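Local coordinates for protein T cell receptor mu chain (Monodelphis domestica, PDB 7L15) that forms one half of a marsupial gamma-mu T cell receptor, pairing with a gamma chain, and probably takes part in antigen recognition at the T cell surface, at residues 14-19 and 107-112; 75-80 and 88-93; 136-141 and 205-210. All coordinates share one frame; numbering follows the deposited sequence.

From the N terminus, residues 14-19 lead into the V-type domain and meet residues 107-112 only after 87 intervening residues, closing the widest loop, contact 1. Within that loop lies contact 2, the hairpin of strands 77-82 and 87-92, whose second strand is followed in the chain by strand 101-109 of contact 1; the centres of these two contacts, both in the V-type domain, are about 21 Å apart. Contact 3 opens only after contact 1 has closed: residues 136-141 and 205-210 join the two sheets of the C-type domain, and the centre of contact 3 is about 52 Å from that of contact 1.

Contact 1: residues 14-19 and 107-112; sequences EKTLLT and RRVGNG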
ATOM      1  N   GLU A  14      -6.577  20.946 -27.720  1.00 38.82           N
ATOM      2  CA  GLU A  14      -5.473  20.583 -26.845  1.00 51.85           C
ATOM      3  C   GLU A  14      -5.553  19.099 -26.527  1.00 51.39           C
ATOM      4  O   GLU A  14      -6.640  18.524 -26.471  1.00 51.74           O
ATOM      5  CB  GLU A  14      -5.493  21.396 -25.536  1.00 50.45           C
ATOM      6  CG  GLU A  14      -6.674  21.085 -24.605  1.00 51.67           C
ATOM      7  CD  GLU A  14      -6.654  21.885 -23.295  1.00 63.28           C
ATOM      8  OE1 GLU A  14      -5.953  22.935 -23.238  1.00 60.24           O
ATOM      9  OE2 GLU A  14      -7.356  21.458 -22.336  1.00 60.66           O
ATOM     10  N   LYS A  15      -4.387  18.494 -26.336  1.00 51.73           N
ATOM     11  CA  LYS A  15      -4.261  17.179 -25.721  1.00 54.58           C
ATOM     12  C   LYS A  15      -3.298  17.307 -24.546  1.00 55.21           C
ATOM     13  O   LYS A  15      -2.339  18.081 -24.608  1.00 58.64           O
ATOM     14  CB  LYS A  15      -3.756  16.139 -26.728  1.00 51.55           C
ATOM     15  N   THR A  16      -3.568  16.588 -23.457  1.00 44.76           N
ATOM     16  CA  THR A  16      -2.716  16.658 -22.266  1.00 45.43           C
ATOM     17  C   THR A  16      -1.723  15.503 -22.303  1.00 41.38           C
ATOM     18  O   THR A  16      -2.063  14.370 -21.973  1.00 42.71           O
ATOM     19  CB  THR A  16      -3.546  16.617 -20.991  1.00 42.69           C
ATOM     20  OG1 THR A  16      -4.464  17.713 -20.984  1.00 52.23           O
ATOM     21  CG2 THR A  16      -2.634  16.693 -19.778  1.00 43.50           C
ATOM     22  N   LEU A  17      -0.491  15.789 -22.711  1.00 45.26           N
ATOM     23  CA  LEU A  17       0.578  14.801 -22.748  1.00 39.03           C
ATOM     24  C   LEU A  17       1.556  15.117 -21.623  1.00 46.44           C
ATOM     25  O   LEU A  17       2.079  16.237 -21.539  1.00 41.30           O
ATOM     26  CB  LEU A  17       1.284  14.817 -24.107  1.00 42.84           C
ATOM     27  CG  LEU A  17       0.359  14.821 -25.326  1.00 49.22           C
ATOM     28  CD1 LEU A  17       1.163  14.977 -26.622  1.00 47.21           C
ATOM     29  CD2 LEU A  17      -0.509  13.558 -25.336  1.00 43.43           C
ATOM     30  N   LEU A  18       1.806  14.137 -20.768  1.00 34.93           N
ATOM     31  CA  LEU A  18       2.700  14.304 -19.625  1.00 46.03           C
ATOM     32  C   LEU A  18       3.545  13.049 -19.525  1.00 53.08           C
ATOM     33  O   LEU A  18       3.003  11.940 -19.573  1.00 58.85           O
ATOM     34  CB  LEU A  18       1.921  14.514 -18.309  1.00 36.09           C
ATOM     35  CG  LEU A  18       0.734  15.497 -18.268  1.00 37.73           C
ATOM     36  CD1 LEU A  18      -0.158  15.194 -17.077  1.00 37.42           C
ATOM     37  CD2 LEU A  18       1.224  16.917 -18.180  1.00 45.24           C
ATOM     38  N   THR A  19       4.853  13.221 -19.371  1.00 47.74           N
ATOM     39  CA  THR A  19       5.786  12.103 -19.302  1.00 46.14           C
ATOM     40  C   THR A  19       6.770  12.386 -18.182  1.00 46.67           C
ATOM     41  O   THR A  19       7.562  13.335 -18.279  1.00 48.39           O
ATOM     42  CB  THR A  19       6.520  11.916 -20.633  1.00 52.95           C
ATOM     43  OG1 THR A  19       5.555  11.718 -21.655  1.00 62.09           O
ATOM     44  CG2 THR A  19       7.419  10.710 -20.585  1.00 50.63           C
ATOM     45  N   ARG A 107      -2.360  17.284 -14.432  1.00 41.93           N
ATOM     46  CA  ARG A 107      -2.885  18.553 -14.911  1.00 42.82           C
ATOM     47  C   ARG A 107      -4.358  18.654 -14.550  1.00 49.49           C
ATOM     48  O   ARG A 107      -5.132  17.724 -14.809  1.00 47.50           O
ATOM     49  CB  ARG A 107      -2.717  18.712 -16.433  1.00 40.28           C
ATOM     50  CG  ARG A 107      -3.412  19.986 -16.999  1.00 40.39           C
ATOM     51  CD  ARG A 107      -3.271  20.146 -18.525  1.00 43.65           C
ATOM     52  NE  ARG A 107      -3.819  21.413 -19.034  1.00 44.09           N
ATOM     53  CZ  ARG A 107      -4.640  21.522 -20.085  1.00 52.25           C
ATOM     54  NH1 ARG A 107      -5.021  20.446 -20.767  1.00 46.91           N
ATOM     55  NH2 ARG A 107      -5.069  22.726 -20.478  1.00 51.52           N
ATOM     56  N   ARG A 108      -4.747  19.785 -13.974  1.00 49.61           N
ATOM     57  CA  ARG A 108      -6.150  20.045 -13.702  1.00 54.07           C
ATOM     58  C   ARG A 108      -6.823  20.546 -14.975  1.00 51.52           C
ATOM     59  O   ARG A 108      -6.313  21.455 -15.633  1.00 47.94           O
ATOM     60  CB  ARG A 108      -6.291  21.061 -12.564  1.00 56.54           C
ATOM     61  CG  ARG A 108      -7.733  21.434 -12.270  1.00 53.98           C
ATOM     62  CD  ARG A 108      -7.835  22.243 -10.980  1.00 56.31           C
ATOM     63  NE  ARG A 108      -9.234  22.452 -10.652  1.00 65.72           N
ATOM     64  CZ  ARG A 108      -9.715  22.539  -9.420  1.00 62.43           C
ATOM     65  NH1 ARG A 108      -8.905  22.429  -8.372  1.00 56.12           N
ATOM     66  NH2 ARG A 108     -11.015  22.713  -9.243  1.00 61.73           N
ATOM     67  N   VAL A 109      -7.944  19.920 -15.336  1.00 51.09           N
ATOM     68  CA  VAL A 109      -8.641  20.158 -16.599  1.00 50.54           C
ATOM     69  C   VAL A 109     -10.138  20.239 -16.323  1.00 58.61           C
ATOM     70  O   VAL A 109     -10.683  19.393 -15.609  1.00 61.73           O
ATOM     71  CB  VAL A 109      -8.340  19.041 -17.621  1.00 53.78           C
ATOM     72  CG1 VAL A 109      -9.279  19.113 -18.805  1.00 48.53           C
ATOM     73  CG2 VAL A 109      -6.881  19.113 -18.081  1.00 50.56           C
ATOM     74  N   GLY A 110     -10.801  21.247 -16.875  1.00 62.89           N
ATOM     75  CA  GLY A 110     -12.251  21.312 -16.801  1.00 68.07           C
ATOM     76  C   GLY A 110     -12.738  22.752 -16.813  1.00 72.42           C
ATOM     77  O   GLY A 110     -12.017  23.659 -17.213  1.00 68.23           O
ATOM     78  N   ASN A 111     -13.980  22.932 -16.351  1.00 69.59           N
ATOM     79  CA  ASN A 111     -14.608  24.250 -16.399  1.00 73.84           C
ATOM     80  C   ASN A 111     -13.953  25.227 -15.433  1.00 76.57           C
ATOM     81  O   ASN A 111     -13.919  26.429 -15.707  1.00 77.46           O
ATOM     82  CB  ASN A 111     -16.103  24.142 -16.103  1.00 66.98           C
ATOM     83  CG  ASN A 111     -16.810  23.231 -17.073  1.00 68.07           C
ATOM     84  OD1 ASN A 111     -16.512  23.242 -18.268  1.00 69.29           O
ATOM     85  ND2 ASN A 111     -17.736  22.418 -16.569  1.00 67.35           N
ATOM     86  N   GLY A 112     -13.429  24.738 -14.309  1.00 63.47           N
ATOM     87  CA  GLY A 112     -12.829  25.621 -13.332  1.00 59.81           C
ATOM     88  C   GLY A 112     -13.299  25.320 -11.924  1.00 75.05           C
ATOM     89  O   GLY A 112     -12.693  25.769 -10.947  1.00 82.33           O
TER
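Glu14 and Arg107 meet through a salt bridge between two elements that share no backbone pairing here: the lead-in to strand 17-27 and the end of strand 101-109. The arginine does the reaching. With CG anti to the backbone N (chi1 173°) and the chain extended as far as NE, its guanidinium is carried past Thr16 to the carboxylate. Glu14 comes to meet it with CG between its own N and carbonyl carbon (chi1 68°) and CD further out along a straight chain.

The two charged groups do not lie flat against each other: their planes are 68° apart. Arg107 NH2 donates to Glu14 OE1 at 2.9 Å, approaching that oxygen from above the carboxylate plane. A second, weak bond runs from Arg107 NH1 to Glu14 OE2 at 3.0 Å. Arg107 NH1 also gives a hydrogen bond to Thr16 OG1 at 2.8 Å, and this hydroxyl sits in the guanidinium plane, at its edge.

Below the polar end, Thr16 turns its methyl toward the arginine stem, CG2 lying 3.7 Å from Arg107 CD. The two branches of one threonine thus serve different parts of the same arginine. Leu18 CD1 packs against the backbone near the end of strand 101-109, 4.0 Å from Arg107 N, and Val109 CG2 approaches Thr16 OG1 at the same distance. Phe41 touches Glu14, Leu18 and Arg107, while Val119 of the neighbouring strand 117-120 touches Thr16 and Val109.

Three bonds, one of them weak, to a carboxylate and a hydroxyl probably limit rotation of the guanidinium. In this partly exposed setting the carboxylate would be expected to offset the arginine's positive charge, joining the N-terminal lead-in of the V-type domain to strand 101-109 through side chains.

Contact 2: residues 75-80 and 88-93; sequences GRITSS and IFLQIE
Strands 77-80 and 88-92 run antiparallel at 164°, their axes 4.6 Å apart at closest approach, with Thr78-Gln91 and Ser80-Phe89 as hydrogen-bonded pairs and Ile77-Ile92 and Ser79-Leu90 as non-hydrogen-bonded ones. Ile77 and Ile92 lie side by side and point the same way, CG1 to CG1 at 3.9 Å. Leu90 lies on the same face, its CD1 4.1 Å from Ile77 CG2, and Trp50 of strand 48-53 packs against it. Ser79 also faces this side, its hydroxyl bonded to Thr63 of strand 60-65.

Thr78 and Gln91 stand together on the other face, where a water joins them: it accepts from Gln91 NE2 at 2.8 Å, bonds Thr78 OG1 at 2.7 Å and donates to Arg76 O. On that face too, the Phe89 ring presents its edge to Ser80 O.

At the open end, Arg76 holds CG between its backbone N and carbonyl carbon (chi1 66°). Arg76 NH1 donates a hydrogen bond to Glu93 O at 3.2 Å, in the guanidinium plane, while Glu93 N bonds Arg76 O. The same NH1 passes 3.4 Å from Ile92 CG2. Glu74 and Asp99 form salt bridges with the guanidinium. Ile77, Leu90 and Ile92 turn inward while Thr78, Ser80 and Gln91 lie on the other face with Phe89, as in a beta hairpin of an immunoglobulin V-type beta sandwich.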
ATOM      1  N   GLY A  75       7.843  21.130   3.968  1.00 46.66           N
ATOM      2  CA  GLY A  75       8.956  22.006   3.621  1.00 46.67           C
ATOM      3  C   GLY A  75       9.983  21.372   2.694  1.00 51.91           C
ATOM      4  O   GLY A  75      10.530  22.038   1.811  1.00 52.48           O
ATOM      5  N   ARG A  76      10.275  20.085   2.888  1.00 56.66           N
ATOM      6  CA  ARG A  76      11.297  19.413   2.090  1.00 50.54           C
ATOM      7  C   ARG A  76      10.856  19.139   0.635  1.00 53.47           C
ATOM      8  O   ARG A  76      11.689  18.698  -0.169  1.00 54.69           O
ATOM      9  CB  ARG A  76      11.722  18.111   2.780  1.00 46.24           C
ATOM     10  CG  ARG A  76      10.626  17.051   2.863  1.00 43.09           C
ATOM     11  CD  ARG A  76      10.959  15.874   3.809  1.00 45.30           C
ATOM     12  NE  ARG A  76       9.867  14.905   3.705  1.00 54.11           N
ATOM     13  CZ  ARG A  76       9.901  13.776   3.000  1.00 48.54           C
ATOM     14  NH1 ARG A  76      11.004  13.407   2.352  1.00 36.18           N
ATOM     15  NH2 ARG A  76       8.821  13.006   2.954  1.00 43.74           N
ATOM     16  N   ILE A  77       9.604  19.437   0.273  1.00 47.37           N
ATOM     17  CA  ILE A  77       9.031  19.163  -1.049  1.00 41.64           C
ATOM     18  C   ILE A  77       8.813  20.477  -1.793  1.00 48.86           C
ATOM     19  O   ILE A  77       8.204  21.407  -1.248  1.00 55.34           O
ATOM     20  CB  ILE A  77       7.695  18.418  -0.916  1.00 45.35           C
ATOM     21  CG1 ILE A  77       7.893  17.085  -0.178  1.00 45.51           C
ATOM     22  CG2 ILE A  77       6.999  18.264  -2.303  1.00 47.76           C
ATOM     23  CD1 ILE A  77       6.657  16.218  -0.113  1.00 38.10           C
ATOM     24  N   THR A  78       9.292  20.562  -3.037  1.00 42.74           N
ATOM     25  CA  THR A  78       9.059  21.759  -3.849  1.00 45.80           C
ATOM     26  C   THR A  78       8.916  21.367  -5.318  1.00 45.11           C
ATOM     27  O   THR A  78       9.301  20.275  -5.739  1.00 46.75           O
ATOM     28  CB  THR A  78      10.182  22.812  -3.711  1.00 46.70           C
ATOM     29  OG1 THR A  78      11.440  22.209  -4.004  1.00 50.52           O
ATOM     30  CG2 THR A  78      10.249  23.418  -2.294  1.00 42.92           C
ATOM     31  N   SER A  79       8.358  22.281  -6.100  1.00 44.95           N
ATOM     32  CA  SER A  79       8.254  22.092  -7.535  1.00 54.43           C
ATOM     33  C   SER A  79       8.630  23.395  -8.231  1.00 46.89           C
ATOM     34  O   SER A  79       8.654  24.459  -7.620  1.00 48.97           O
ATOM     35  CB  SER A  79       6.850  21.635  -7.934  1.00 52.49           C
ATOM     36  OG  SER A  79       5.887  22.518  -7.403  1.00 51.09           O
ATOM     37  N   SER A  80       8.946  23.302  -9.516  1.00 52.70           N
ATOM     38  CA  SER A  80       9.364  24.481 -10.260  1.00 55.14           C
ATOM     39  C   SER A  80       9.122  24.224 -11.739  1.00 56.18           C
ATOM     40  O   SER A  80       8.815  23.098 -12.152  1.00 51.57           O
ATOM     41  CB  SER A  80      10.835  24.814  -9.990  1.00 52.09           C
ATOM     42  OG  SER A  80      11.657  23.709 -10.320  1.00 61.70           O
ATOM     43  N   ILE A  88       7.901  20.794 -15.843  1.00 43.91           N
ATOM     44  CA  ILE A  88       7.894  21.097 -14.415  1.00 50.57           C
ATOM     45  C   ILE A  88       8.691  20.024 -13.693  1.00 52.50           C
ATOM     46  O   ILE A  88       8.813  18.890 -14.160  1.00 52.46           O
ATOM     47  CB  ILE A  88       6.492  21.200 -13.778  1.00 51.98           C
ATOM     48  CG1 ILE A  88       5.890  19.812 -13.525  1.00 52.19           C
ATOM     49  CG2 ILE A  88       5.587  22.056 -14.621  1.00 58.69           C
ATOM     50  CD1 ILE A  88       4.839  19.811 -12.433  1.00 51.24           C
ATOM     51  N   PHE A  89       9.227  20.402 -12.537  1.00 48.83           N
ATOM     52  CA  PHE A  89      10.123  19.555 -11.767  1.00 45.31           C
ATOM     53  C   PHE A  89       9.589  19.350 -10.362  1.00 50.26           C
ATOM     54  O   PHE A  89       8.791  20.143  -9.857  1.00 46.88           O
ATOM     55  CB  PHE A  89      11.518  20.147 -11.706  1.00 42.36           C
ATOM     56  CG  PHE A  89      12.064  20.486 -13.048  1.00 54.44           C
ATOM     57  CD1 PHE A  89      11.772  21.714 -13.639  1.00 57.62           C
ATOM     58  CD2 PHE A  89      12.839  19.569 -13.746  1.00 50.41           C
ATOM     59  CE1 PHE A  89      12.254  22.026 -14.895  1.00 55.61           C
ATOM     60  CE2 PHE A  89      13.326  19.870 -15.011  1.00 54.94           C
ATOM     61  CZ  PHE A  89      13.038  21.103 -15.585  1.00 59.36           C
ATOM     62  N   LEU A  90      10.017  18.249  -9.759  1.00 43.12           N
ATOM     63  CA  LEU A  90       9.725  17.941  -8.372  1.00 46.36           C
ATOM     64  C   LEU A  90      11.041  17.773  -7.634  1.00 44.34           C
ATOM     65  O   LEU A  90      11.989  17.177  -8.157  1.00 43.40           O
ATOM     66  CB  LEU A  90       8.880  16.673  -8.256  1.00 40.65           C
ATOM     67  CG  LEU A  90       8.704  16.066  -6.867  1.00 43.04           C
ATOM     68  CD1 LEU A  90       7.809  16.938  -6.046  1.00 47.57           C
ATOM     69  CD2 LEU A  90       8.108  14.660  -6.943  1.00 43.78           C
ATOM     70  N   GLN A  91      11.114  18.305  -6.426  1.00 41.36           N
ATOM     71  CA  GLN A  91      12.276  18.058  -5.592  1.00 40.81           C
ATOM     72  C   GLN A  91      11.827  17.671  -4.199  1.00 40.70           C
ATOM     73  O   GLN A  91      11.023  18.376  -3.589  1.00 43.70           O
ATOM     74  CB  GLN A  91      13.199  19.267  -5.518  1.00 43.80           C
ATOM     75  CG  GLN A  91      14.280  19.044  -4.487  1.00 51.95           C
ATOM     76  CD  GLN A  91      15.262  20.191  -4.385  1.00 64.08           C
ATOM     77  OE1 GLN A  91      16.203  20.289  -5.183  1.00 61.12           O
ATOM     78  NE2 GLN A  91      15.059  21.062  -3.390  1.00 55.20           N
ATOM     79  N   ILE A  92      12.332  16.540  -3.709  1.00 42.05           N
ATOM     80  CA  ILE A  92      12.038  16.079  -2.367  1.00 42.03           C
ATOM     81  C   ILE A  92      13.365  15.775  -1.703  1.00 46.56           C
ATOM     82  O   ILE A  92      14.061  14.820  -2.081  1.00 41.82           O
ATOM     83  CB  ILE A  92      11.117  14.855  -2.339  1.00 47.70           C
ATOM     84  CG1 ILE A  92       9.777  15.195  -2.978  1.00 45.77           C
ATOM     85  CG2 ILE A  92      10.855  14.436  -0.902  1.00 45.31           C
ATOM     86  CD1 ILE A  92       8.741  14.083  -2.841  1.00 39.51           C
ATOM     87  N   GLU A  93      13.726  16.595  -0.733  1.00 46.50           N
ATOM     88  CA  GLU A  93      14.947  16.382   0.013  1.00 50.31           C
ATOM     89  C   GLU A  93      14.699  15.375   1.108  1.00 49.80           C
ATOM     90  O   GLU A  93      13.562  15.164   1.539  1.00 54.26           O
ATOM     91  CB  GLU A  93      15.439  17.688   0.619  1.00 55.00           C
ATOM     92  CG  GLU A  93      15.596  18.765  -0.405  1.00 64.53           C
ATOM     93  CD  GLU A  93      16.614  19.785   0.006  1.00 73.59           C
ATOM     94  OE1 GLU A  93      16.229  20.958   0.150  1.00 73.08           O
ATOM     95  OE2 GLU A  93      17.796  19.409   0.197  1.00 81.38           O
TER
HETATM   96  O   HOH W   1      12.656  20.817  -2.039  1.00 39.41           O

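Contact 3: residues 136-141 and 205-210; sequences LSPSVF and VKHLGK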
ATOM      1  N   LEU A 136      26.364  -5.671   9.420  1.00 47.03           N
ATOM      2  CA  LEU A 136      25.766  -5.990  10.710  1.00 46.73           C
ATOM      3  C   LEU A 136      25.244  -7.420  10.656  1.00 42.88           C
ATOM      4  O   LEU A 136      24.330  -7.719   9.881  1.00 42.16           O
ATOM      5  CB  LEU A 136      24.633  -5.004  11.030  1.00 49.44           C
ATOM      6  CG  LEU A 136      24.040  -4.980  12.434  1.00 51.50           C
ATOM      7  CD1 LEU A 136      25.128  -4.651  13.439  1.00 45.13           C
ATOM      8  CD2 LEU A 136      22.903  -3.965  12.542  1.00 56.84           C
ATOM      9  N   SER A 137      25.834  -8.305  11.440  1.00 43.92           N
ATOM     10  CA  SER A 137      25.360  -9.684  11.462  1.00 47.07           C
ATOM     11  C   SER A 137      24.036  -9.764  12.216  1.00 45.60           C
ATOM     12  O   SER A 137      23.860  -9.071  13.217  1.00 42.62           O
ATOM     13  CB  SER A 137      26.373 -10.600  12.139  1.00 43.37           C
ATOM     14  OG  SER A 137      27.592 -10.616  11.428  1.00 52.04           O
ATOM     15  N   PRO A 138      23.099 -10.592  11.763  1.00 44.91           N
ATOM     16  CA  PRO A 138      21.826 -10.731  12.474  1.00 44.91           C
ATOM     17  C   PRO A 138      21.949 -11.612  13.702  1.00 43.65           C
ATOM     18  O   PRO A 138      22.898 -12.391  13.858  1.00 44.81           O
ATOM     19  CB  PRO A 138      20.920 -11.398  11.437  1.00 42.96           C
ATOM     20  CG  PRO A 138      21.871 -12.239  10.615  1.00 39.85           C
ATOM     21  CD  PRO A 138      23.118 -11.370  10.508  1.00 41.24           C
ATOM     22  N   SER A 139      20.964 -11.468  14.583  1.00 41.28           N
ATOM     23  CA  SER A 139      20.677 -12.465  15.604  1.00 47.68           C
ATOM     24  C   SER A 139      19.506 -13.319  15.131  1.00 47.13           C
ATOM     25  O   SER A 139      18.727 -12.905  14.269  1.00 37.06           O
ATOM     26  CB  SER A 139      20.354 -11.806  16.951  1.00 52.38           C
ATOM     27  OG  SER A 139      19.576 -10.637  16.762  1.00 67.36           O
ATOM     28  N   VAL A 140      19.405 -14.534  15.678  1.00 37.76           N
ATOM     29  CA  VAL A 140      18.463 -15.528  15.179  1.00 39.36           C
ATOM     30  C   VAL A 140      17.677 -16.112  16.347  1.00 38.19           C
ATOM     31  O   VAL A 140      18.266 -16.592  17.319  1.00 48.53           O
ATOM     32  CB  VAL A 140      19.187 -16.638  14.391  1.00 47.69           C
ATOM     33  CG1 VAL A 140      18.206 -17.674  13.903  1.00 42.88           C
ATOM     34  CG2 VAL A 140      19.953 -16.029  13.217  1.00 46.81           C
ATOM     35  N   PHE A 141      16.349 -16.099  16.237  1.00 39.39           N
ATOM     36  CA  PHE A 141      15.480 -16.606  17.288  1.00 37.72           C
ATOM     37  C   PHE A 141      14.452 -17.540  16.690  1.00 43.44           C
ATOM     38  O   PHE A 141      13.839 -17.210  15.669  1.00 47.34           O
ATOM     39  CB  PHE A 141      14.781 -15.457  18.012  1.00 42.69           C
ATOM     40  CG  PHE A 141      15.724 -14.394  18.459  1.00 45.21           C
ATOM     41  CD1 PHE A 141      16.434 -14.536  19.647  1.00 44.45           C
ATOM     42  CD2 PHE A 141      15.932 -13.269  17.687  1.00 37.10           C
ATOM     43  CE1 PHE A 141      17.346 -13.550  20.056  1.00 44.62           C
ATOM     44  CE2 PHE A 141      16.829 -12.273  18.100  1.00 47.78           C
ATOM     45  CZ  PHE A 141      17.532 -12.417  19.288  1.00 40.04           C
ATOM     46  N   VAL A 205      21.302 -19.378   9.315  1.00 42.96           N
ATOM     47  CA  VAL A 205      21.373 -18.149   8.533  1.00 40.44           C
ATOM     48  C   VAL A 205      22.807 -17.928   8.080  1.00 41.21           C
ATOM     49  O   VAL A 205      23.746 -18.061   8.873  1.00 50.26           O
ATOM     50  CB  VAL A 205      20.870 -16.942   9.350  1.00 56.95           C
ATOM     51  CG1 VAL A 205      21.052 -15.645   8.568  1.00 51.46           C
ATOM     52  CG2 VAL A 205      19.408 -17.146   9.732  1.00 45.09           C
ATOM     53  N   LYS A 206      22.972 -17.583   6.811  1.00 41.22           N
ATOM     54  CA  LYS A 206      24.270 -17.255   6.243  1.00 45.71           C
ATOM     55  C   LYS A 206      24.226 -15.801   5.804  1.00 53.08           C
ATOM     56  O   LYS A 206      23.314 -15.391   5.080  1.00 46.22           O
ATOM     57  CB  LYS A 206      24.616 -18.179   5.073  1.00 45.87           C
ATOM     58  CG  LYS A 206      25.272 -19.486   5.507  1.00 54.52           C
ATOM     59  CD  LYS A 206      25.091 -20.575   4.464  1.00 66.59           C
ATOM     60  CE  LYS A 206      26.085 -21.716   4.655  1.00 75.11           C
ATOM     61  NZ  LYS A 206      26.746 -22.116   3.367  1.00 73.49           N
ATOM     62  N   HIS A 207      25.188 -15.019   6.272  1.00 55.14           N
ATOM     63  CA  HIS A 207      25.179 -13.589   6.019  1.00 37.97           C
ATOM     64  C   HIS A 207      26.629 -13.143   6.009  1.00 43.80           C
ATOM     65  O   HIS A 207      27.346 -13.368   6.990  1.00 47.02           O
ATOM     66  CB  HIS A 207      24.356 -12.857   7.086  1.00 39.63           C
ATOM     67  CG  HIS A 207      24.288 -11.375   6.887  1.00 46.12           C
ATOM     68  ND1 HIS A 207      25.066 -10.494   7.606  1.00 38.22           N
ATOM     69  CD2 HIS A 207      23.540 -10.620   6.045  1.00 43.18           C
ATOM     70  CE1 HIS A 207      24.806  -9.258   7.206  1.00 49.37           C
ATOM     71  NE2 HIS A 207      23.881  -9.308   6.262  1.00 41.70           N
ATOM     72  N   LEU A 208      27.069 -12.586   4.876  1.00 45.16           N
ATOM     73  CA  LEU A 208      28.454 -12.131   4.678  1.00 43.08           C
ATOM     74  C   LEU A 208      29.444 -13.239   4.990  1.00 50.26           C
ATOM     75  O   LEU A 208      30.479 -13.014   5.618  1.00 56.87           O
ATOM     76  CB  LEU A 208      28.760 -10.889   5.523  1.00 42.45           C
ATOM     77  CG  LEU A 208      27.855  -9.708   5.189  1.00 52.38           C
ATOM     78  CD1 LEU A 208      28.156  -8.568   6.113  1.00 58.90           C
ATOM     79  CD2 LEU A 208      28.017  -9.287   3.732  1.00 46.29           C
ATOM     80  N   GLY A 209      29.118 -14.452   4.566  1.00 62.58           N
ATOM     81  CA  GLY A 209      30.004 -15.573   4.799  1.00 65.71           C
ATOM     82  C   GLY A 209      30.103 -16.053   6.230  1.00 69.33           C
ATOM     83  O   GLY A 209      30.913 -16.946   6.499  1.00 75.43           O
ATOM     84  N   LYS A 210      29.332 -15.484   7.159  1.00 64.62           N
ATOM     85  CA  LYS A 210      29.245 -15.988   8.525  1.00 56.94           C
ATOM     86  C   LYS A 210      27.959 -16.790   8.677  1.00 55.37           C
ATOM     87  O   LYS A 210      26.948 -16.494   8.039  1.00 51.44           O
ATOM     88  CB  LYS A 210      29.266 -14.846   9.547  1.00 51.23           C
TER
HETATM   89  O   HOH W   2      27.201 -11.515   9.035  1.00 42.97           O
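Pro138 and Val140 pack on Val205 and His207 across the interior of an immunoglobulin C-type beta sandwich, between the sheet containing strand 139-145 and the sheet containing strand 201-207. Val140 and Val205 lie alongside each other, pointing opposite ways, CG2 to CG2 at 3.7 Å; Pro138 CG rests 4.1 Å from Val205 CG1. Ile153 of strand 148-156 touches both Pro138 and Val205.

His207 can be followed outward. Its CB lies 3.9 Å from Pro138 CD, and with CG anti to the backbone N (chi1 -179°) the ring is directed past the proline. His207 CG and ND1 both stay near Pro138 CD, ND1 at 3.6 Å, and His207 CE1 comes to 3.1 Å from Leu136 O. At the tip, NE2 is hydrogen-bonded to Pro158 O, while Leu208 CG lies over one ring face, toward the rim. Leu208 belongs to the type I' turn from His207 to Lys210, which links strands 201-207 and 210-216.

One water in the plane of the histidine ring joins the two segments, bonding Ser137 OG and His207 ND1 and donating to His207 O, 2.8 Å from the water oxygen.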